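Local atomic coordinates of ribonuclease H (Uncultured organism, PDB entry 3U3G), a protein that probably cleaves the RNA strand of RNA/DNA hybrids, as a compost-derived member of the RNase H1 family. Residues A[4-9]-A[70-75]; A[22-27]-A[125-130]. All blocks are in the same frame, centred on the assembly; numbering follows the deposited sequence.

Interaction 1: residues A[4-9]-A[70-75]; sequences IIIYTD and MEVEVR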
loop_
_atom_site.group_PDB
_atom_site.type_symbol
_atom_site.label_atom_id
_atom_site.label_comp_id
_atom_site.label_asym_id
_atom_site.label_seq_id
_atom_site.Cartn_x
_atom_site.Cartn_y
_atom_site.Cartn_z
ATOM N N ILE A 4 2.938 -4.420 -13.528
ATOM C CA ILE A 4 2.688 -3.272 -12.679
ATOM C C ILE A 4 3.277 -3.552 -11.303
ATOM O O ILE A 4 2.964 -4.572 -10.684
ATOM C CB ILE A 4 1.179 -2.981 -12.573
ATOM C CG1 ILE A 4 0.634 -2.523 -13.931
ATOM C CG2 ILE A 4 0.912 -1.912 -11.515
ATOM C CD1 ILE A 4 -0.905 -2.364 -13.965
ATOM N N ILE A 5 4.233 -2.723 -10.900
ATOM C CA ILE A 5 4.901 -2.870 -9.613
ATOM C C ILE A 5 4.463 -1.741 -8.694
ATOM O O ILE A 5 4.569 -0.558 -9.047
ATOM C CB ILE A 5 6.447 -2.837 -9.765
ATOM C CG1 ILE A 5 6.910 -3.967 -10.692
ATOM C CG2 ILE A 5 7.119 -2.973 -8.391
ATOM C CD1 ILE A 5 8.337 -3.814 -11.157
ATOM N N ILE A 6 3.945 -2.104 -7.527
ATOM C CA ILE A 6 3.391 -1.152 -6.576
ATOM C C ILE A 6 4.253 -1.162 -5.319
ATOM O O ILE A 6 4.679 -2.233 -4.878
ATOM C CB ILE A 6 1.950 -1.545 -6.191
ATOM C CG1 ILE A 6 1.036 -1.567 -7.420
ATOM C CG2 ILE A 6 1.398 -0.584 -5.145
ATOM C CD1 ILE A 6 -0.341 -2.157 -7.159
ATOM N N TYR A 7 4.615 0.016 -4.817
ATOM C CA TYR A 7 5.211 0.153 -3.485
ATOM C C TYR A 7 4.220 0.901 -2.613
ATOM O O TYR A 7 3.673 1.929 -3.033
ATOM C CB TYR A 7 6.496 0.990 -3.535
ATOM C CG TYR A 7 7.543 0.474 -4.491
ATOM C CD1 TYR A 7 7.364 0.578 -5.870
ATOM C CD2 TYR A 7 8.638 -0.245 -4.021
ATOM C CE1 TYR A 7 8.332 0.114 -6.760
ATOM C CE2 TYR A 7 9.600 -0.727 -4.903
ATOM C CZ TYR A 7 9.414 -0.592 -6.261
ATOM O OH TYR A 7 10.336 -1.131 -7.156
ATOM N N THR A 8 4.008 0.429 -1.397
ATOM C CA THR A 8 3.150 1.173 -0.482
ATOM C C THR A 8 3.832 1.422 0.841
ATOM O O THR A 8 4.696 0.648 1.258
ATOM C CB THR A 8 1.793 0.482 -0.217
ATOM O OG1 THR A 8 2.002 -0.724 0.532
ATOM C CG2 THR A 8 1.075 0.146 -1.530
ATOM N N ASP A 9 3.427 2.494 1.503
ATOM C CA ASP A 9 3.819 2.747 2.882
ATOM C C ASP A 9 2.734 3.598 3.537
ATOM O O ASP A 9 1.994 4.334 2.867
ATOM C CB ASP A 9 5.174 3.476 2.929
ATOM C CG ASP A 9 5.869 3.371 4.287
ATOM O OD1 ASP A 9 5.471 2.542 5.131
ATOM O OD2 ASP A 9 6.843 4.125 4.504
ATOM N N MET A 70 -2.976 -8.586 -16.416
ATOM C CA MET A 70 -1.711 -7.924 -16.109
ATOM C C MET A 70 -1.122 -8.471 -14.812
ATOM O O MET A 70 -1.806 -8.538 -13.794
ATOM C CB MET A 70 -1.930 -6.414 -15.987
ATOM C CG MET A 70 -0.684 -5.625 -15.605
ATOM S SD MET A 70 0.599 -5.649 -16.877
ATOM C CE MET A 70 -0.246 -4.954 -18.287
ATOM N N GLU A 71 0.168 -8.791 -14.836
ATOM C CA GLU A 71 0.903 -9.185 -13.636
ATOM C C GLU A 71 1.095 -7.976 -12.718
ATOM O O GLU A 71 1.508 -6.914 -13.178
ATOM C CB GLU A 71 2.264 -9.751 -14.042
ATOM C CG GLU A 71 3.180 -10.153 -12.898
ATOM C CD GLU A 71 4.467 -10.814 -13.385
ATOM O OE1 GLU A 71 4.590 -11.069 -14.605
ATOM O OE2 GLU A 71 5.355 -11.081 -12.547
ATOM N N VAL A 72 0.717 -8.122 -11.449
ATOM C CA VAL A 72 0.820 -7.047 -10.460
ATOM C C VAL A 72 1.566 -7.551 -9.220
ATOM O O VAL A 72 1.239 -8.608 -8.669
ATOM C CB VAL A 72 -0.582 -6.543 -10.037
ATOM C CG1 VAL A 72 -0.451 -5.388 -9.070
ATOM C CG2 VAL A 72 -1.389 -6.123 -11.256
ATOM N N GLU A 73 2.485 -6.742 -8.723
ATOM C CA GLU A 73 3.267 -7.089 -7.546
ATOM C C GLU A 73 3.247 -5.892 -6.602
ATOM O O GLU A 73 3.445 -4.753 -7.045
ATOM C CB GLU A 73 4.699 -7.408 -7.985
ATOM C CG GLU A 73 5.705 -7.659 -6.882
ATOM C CD GLU A 73 7.013 -8.174 -7.438
ATOM O OE1 GLU A 73 6.999 -9.216 -8.122
ATOM O OE2 GLU A 73 8.064 -7.621 -7.085
ATOM N N VAL A 74 3.036 -6.154 -5.313
ATOM C CA VAL A 74 3.083 -5.117 -4.280
ATOM C C VAL A 74 4.284 -5.359 -3.379
ATOM O O VAL A 74 4.462 -6.471 -2.868
ATOM C CB VAL A 74 1.808 -5.130 -3.413
ATOM C CG1 VAL A 74 1.983 -4.188 -2.216
ATOM C CG2 VAL A 74 0.603 -4.730 -4.229
ATOM N N ARG A 75 5.167 -4.369 -3.321
ATOM C CA ARG A 75 6.377 -4.401 -2.508
ATOM C C ARG A 75 6.212 -3.557 -1.255
ATOM O O ARG A 75 5.750 -2.417 -1.316
ATOM C CB ARG A 75 7.567 -3.895 -3.322
ATOM C CG ARG A 75 7.845 -4.793 -4.516
ATOM C CD ARG A 75 8.939 -4.267 -5.429
ATOM N NE ARG A 75 9.160 -5.204 -6.535
ATOM C CZ ARG A 75 10.079 -5.042 -7.481
ATOM N NH1 ARG A 75 10.867 -3.978 -7.463
ATOM N NH2 ARG A 75 10.140 -5.907 -8.491
#
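Tyr-7 and Arg-75 both carry CG opposite the carbonyl carbon (chi1 -56° and -63°), and this shared torsion sends ring and arginine chain the same way off one face of the sheet. They run side by side: CE2 of Tyr-7 lies 3.6 Å from CD of Arg-75, whose extended methylenes give the ring an apolar flank, while the ring and guanidinium planes stand nearly perpendicular. At the far end Arg-75 NH1 makes a weak, bent hydrogen bond of 2.9 Å to Tyr-7 OH. Arg-75 NE bonds Glu-73 OE2 at 2.7 Å, with the oxygen close to the guanidinium plane. Glu-73 and Arg-75, two residues apart on one strand, share a face, which makes this salt bridge possible, and it helps fix the guanidinium's rotation. CG2 of Ile-5 then sits over one guanidinium face, toward the rim on the NE side, 3.5 Å from Arg-75 NE, an apolar methyl against the flat of the charged group.

Beneath these side chains, 4-9 and 71-75 are adjacent parallel strands at the middle of the RNase H fold's mixed sheet, with the first strand of the chain beside the fourth. Ile-4 and Ile-6 give and accept the bonds in turn; Ile-6 N reaches Glu-73 O at 2.7 Å, and Arg-75 N bonds Ile-6 O.

On the other face Ile-4, Ile-6, Val-72 and Val-74, beta-branched and so suited to strands, form an apolar layer. CD1 of Ile-6 meets CG1 of Val-72 at 3.8 Å and also touches CG2 of Val-74, and Ala-56 and Leu-60 of helix 45-60 pack against the same isoleucine. Beside Ile-4 the bent Met-70 chain crosses at about a right angle, CG of Met-70 lying 3.7 Å from CD1 of Ile-4.

Interaction 2: residues A[22-27]-A[125-130]; sequences GVVITD and ARADEL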
loop_
_atom_site.group_PDB
_atom_site.type_symbol
_atom_site.label_atom_id
_atom_site.label_comp_id
_atom_site.label_asym_id
_atom_site.label_seq_id
_atom_site.Cartn_x
_atom_site.Cartn_y
_atom_site.Cartn_z
ATOM N N GLY A 22 1.402 6.515 1.152
ATOM C CA GLY A 22 2.199 6.711 -0.060
ATOM C C GLY A 22 2.129 5.474 -0.924
ATOM O O GLY A 22 2.185 4.352 -0.426
ATOM N N VAL A 23 1.881 5.679 -2.211
ATOM C CA VAL A 23 1.852 4.609 -3.194
ATOM C C VAL A 23 2.694 5.049 -4.387
ATOM O O VAL A 23 2.522 6.163 -4.908
ATOM C CB VAL A 23 0.412 4.340 -3.688
ATOM C CG1 VAL A 23 0.402 3.210 -4.709
ATOM C CG2 VAL A 23 -0.550 4.052 -2.503
ATOM N N VAL A 24 3.611 4.189 -4.818
ATOM C CA VAL A 24 4.353 4.401 -6.055
ATOM C C VAL A 24 4.038 3.233 -6.974
ATOM O O VAL A 24 4.077 2.062 -6.555
ATOM C CB VAL A 24 5.884 4.425 -5.804
ATOM C CG1 VAL A 24 6.638 4.610 -7.113
ATOM C CG2 VAL A 24 6.249 5.501 -4.784
ATOM N N ILE A 25 3.708 3.528 -8.219
ATOM C CA ILE A 25 3.433 2.490 -9.201
ATOM C C ILE A 25 4.347 2.661 -10.390
ATOM O O ILE A 25 4.482 3.777 -10.920
ATOM C CB ILE A 25 1.970 2.523 -9.687
ATOM C CG1 ILE A 25 1.025 2.628 -8.481
ATOM C CG2 ILE A 25 1.668 1.300 -10.563
ATOM C CD1 ILE A 25 -0.454 2.504 -8.834
ATOM N N THR A 26 5.065 1.596 -10.734
ATOM C CA THR A 26 5.970 1.613 -11.889
ATOM C C THR A 26 5.622 0.513 -12.872
ATOM O O THR A 26 4.950 -0.467 -12.532
ATOM C CB THR A 26 7.471 1.491 -11.493
ATOM O OG1 THR A 26 7.800 0.115 -11.240
ATOM C CG2 THR A 26 7.796 2.348 -10.267
ATOM N N ASP A 27 6.218 0.584 -14.057
ATOM C CA ASP A 27 6.211 -0.562 -14.947
ATOM C C ASP A 27 7.442 -1.432 -14.706
ATOM O O ASP A 27 8.211 -1.217 -13.753
ATOM C CB ASP A 27 6.081 -0.125 -16.417
ATOM C CG ASP A 27 7.308 0.622 -16.938
ATOM O OD1 ASP A 27 8.375 0.634 -16.298
ATOM O OD2 ASP A 27 7.201 1.148 -18.059
ATOM N N ALA A 125 12.061 3.943 0.029
ATOM C CA ALA A 125 12.233 5.323 0.455
ATOM C C ALA A 125 11.273 6.297 -0.231
ATOM O O ALA A 125 10.806 7.239 0.390
ATOM C CB ALA A 125 13.677 5.775 0.278
ATOM N N ARG A 126 10.916 6.034 -1.486
ATOM C CA ARG A 126 10.012 6.936 -2.198
ATOM C C ARG A 126 8.621 6.987 -1.543
ATOM O O ARG A 126 8.087 8.064 -1.265
ATOM C CB ARG A 126 9.870 6.526 -3.663
ATOM C CG ARG A 126 11.037 6.917 -4.548
ATOM C CD ARG A 126 10.843 6.363 -5.950
ATOM N NE ARG A 126 9.751 7.022 -6.667
ATOM C CZ ARG A 126 9.396 6.713 -7.912
ATOM N NH1 ARG A 126 9.902 5.628 -8.483
ATOM N NH2 ARG A 126 8.458 7.414 -8.545
ATOM N N ALA A 127 8.048 5.814 -1.298
ATOM C CA ALA A 127 6.742 5.749 -0.643
ATOM C C ALA A 127 6.788 6.401 0.736
ATOM O O ALA A 127 5.831 7.050 1.150
ATOM C CB ALA A 127 6.253 4.317 -0.560
ATOM N N ASP A 128 7.861 6.160 1.485
ATOM C CA ASP A 128 8.031 6.848 2.761
ATOM C C ASP A 128 8.031 8.370 2.626
ATOM O O ASP A 128 7.435 9.073 3.448
ATOM C CB ASP A 128 9.299 6.361 3.474
ATOM C CG ASP A 128 9.587 7.126 4.757
ATOM O OD1 ASP A 128 8.991 6.790 5.793
ATOM O OD2 ASP A 128 10.333 8.127 4.697
ATOM N N GLU A 129 8.727 8.879 1.612
ATOM C CA GLU A 129 8.739 10.313 1.353
ATOM C C GLU A 129 7.332 10.829 1.087
ATOM O O GLU A 129 6.944 11.900 1.571
ATOM C CB GLU A 129 9.659 10.661 0.171
ATOM C CG GLU A 129 11.072 10.105 0.273
ATOM C CD GLU A 129 11.852 10.206 -1.042
ATOM O OE1 GLU A 129 11.360 10.852 -1.995
ATOM O OE2 GLU A 129 12.955 9.622 -1.126
ATOM N N LEU A 130 6.544 10.040 0.360
ATOM C CA LEU A 130 5.192 10.459 0.012
ATOM C C LEU A 130 4.314 10.562 1.259
ATOM O O LEU A 130 3.511 11.484 1.395
ATOM C CB LEU A 130 4.580 9.477 -0.995
ATOM C CG LEU A 130 5.225 9.467 -2.382
ATOM C CD1 LEU A 130 4.549 8.420 -3.267
ATOM C CD2 LEU A 130 5.126 10.843 -3.012
#
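Val-24 points toward the helix with one methyl for each of two partners. CG1 of Val-24 lies over the centre of the Arg-126 guanidinium, 3.6 Å from CZ, so that the flat face of the charged group is laid on a hydrocarbon, while at its rim NH2 finds polar partners. The other methyl of Val-24, CG2, meets CD1 of Leu-130 at 3.7 Å and lies near Ala-127 N. Leu-130 CD1 also touches Val-23 O, 3.4 Å away.

The backbones come nearest at Gly-22: its CA lies 3.8 Å from Leu-130 CB and 3.8 Å from Ala-127 O. With no side chain, Gly-22 leaves room for Leu-130 CB and the Ala-127 carbonyl against its CA. Ala-127, also small, lets the two backbones close to 4.7 Å between its CA and that of Gly-22.

What positions the arginine lies one shell out. Its chain bends at chi3 (69°) to bring the guanidinium over the valine, and NH2 is held by a salt bridge to Glu-35 and a hydrogen bond to Thr-32. Segment 125-130 runs at 139° to strand segment 22-26, on one side of the sheet, and its helix touches neighbouring strands 3-12 and 32-41, whereas Val-23 and Ile-25 point to the other side, where helix 45-60 packs.

Overall arrangement
Interactions 1 and 2 have centres about 10 Å apart and meet through one sheet, in which strand 3-12 lies between strands 71-76 and 17-26. Backbone bonds join them: Tyr-7 N to Val-24 O and Ile-5 O to Thr-26 N, both probable hydrogen bonds in the antiparallel pair. Along the chain the segments alternate, 4-9, 22-27, 70-75 and 125-130, so the first hairpin is tied to the fourth strand by interaction 1 and to the C-terminal helix by interaction 2. Asp-9 and Asp-128 approach where strand 3-12 meets helix 125-139, and are probably counterparts of acids that, with others, form the metal-binding site in RNase H relatives; Glu-49 also lies close to Asp-9.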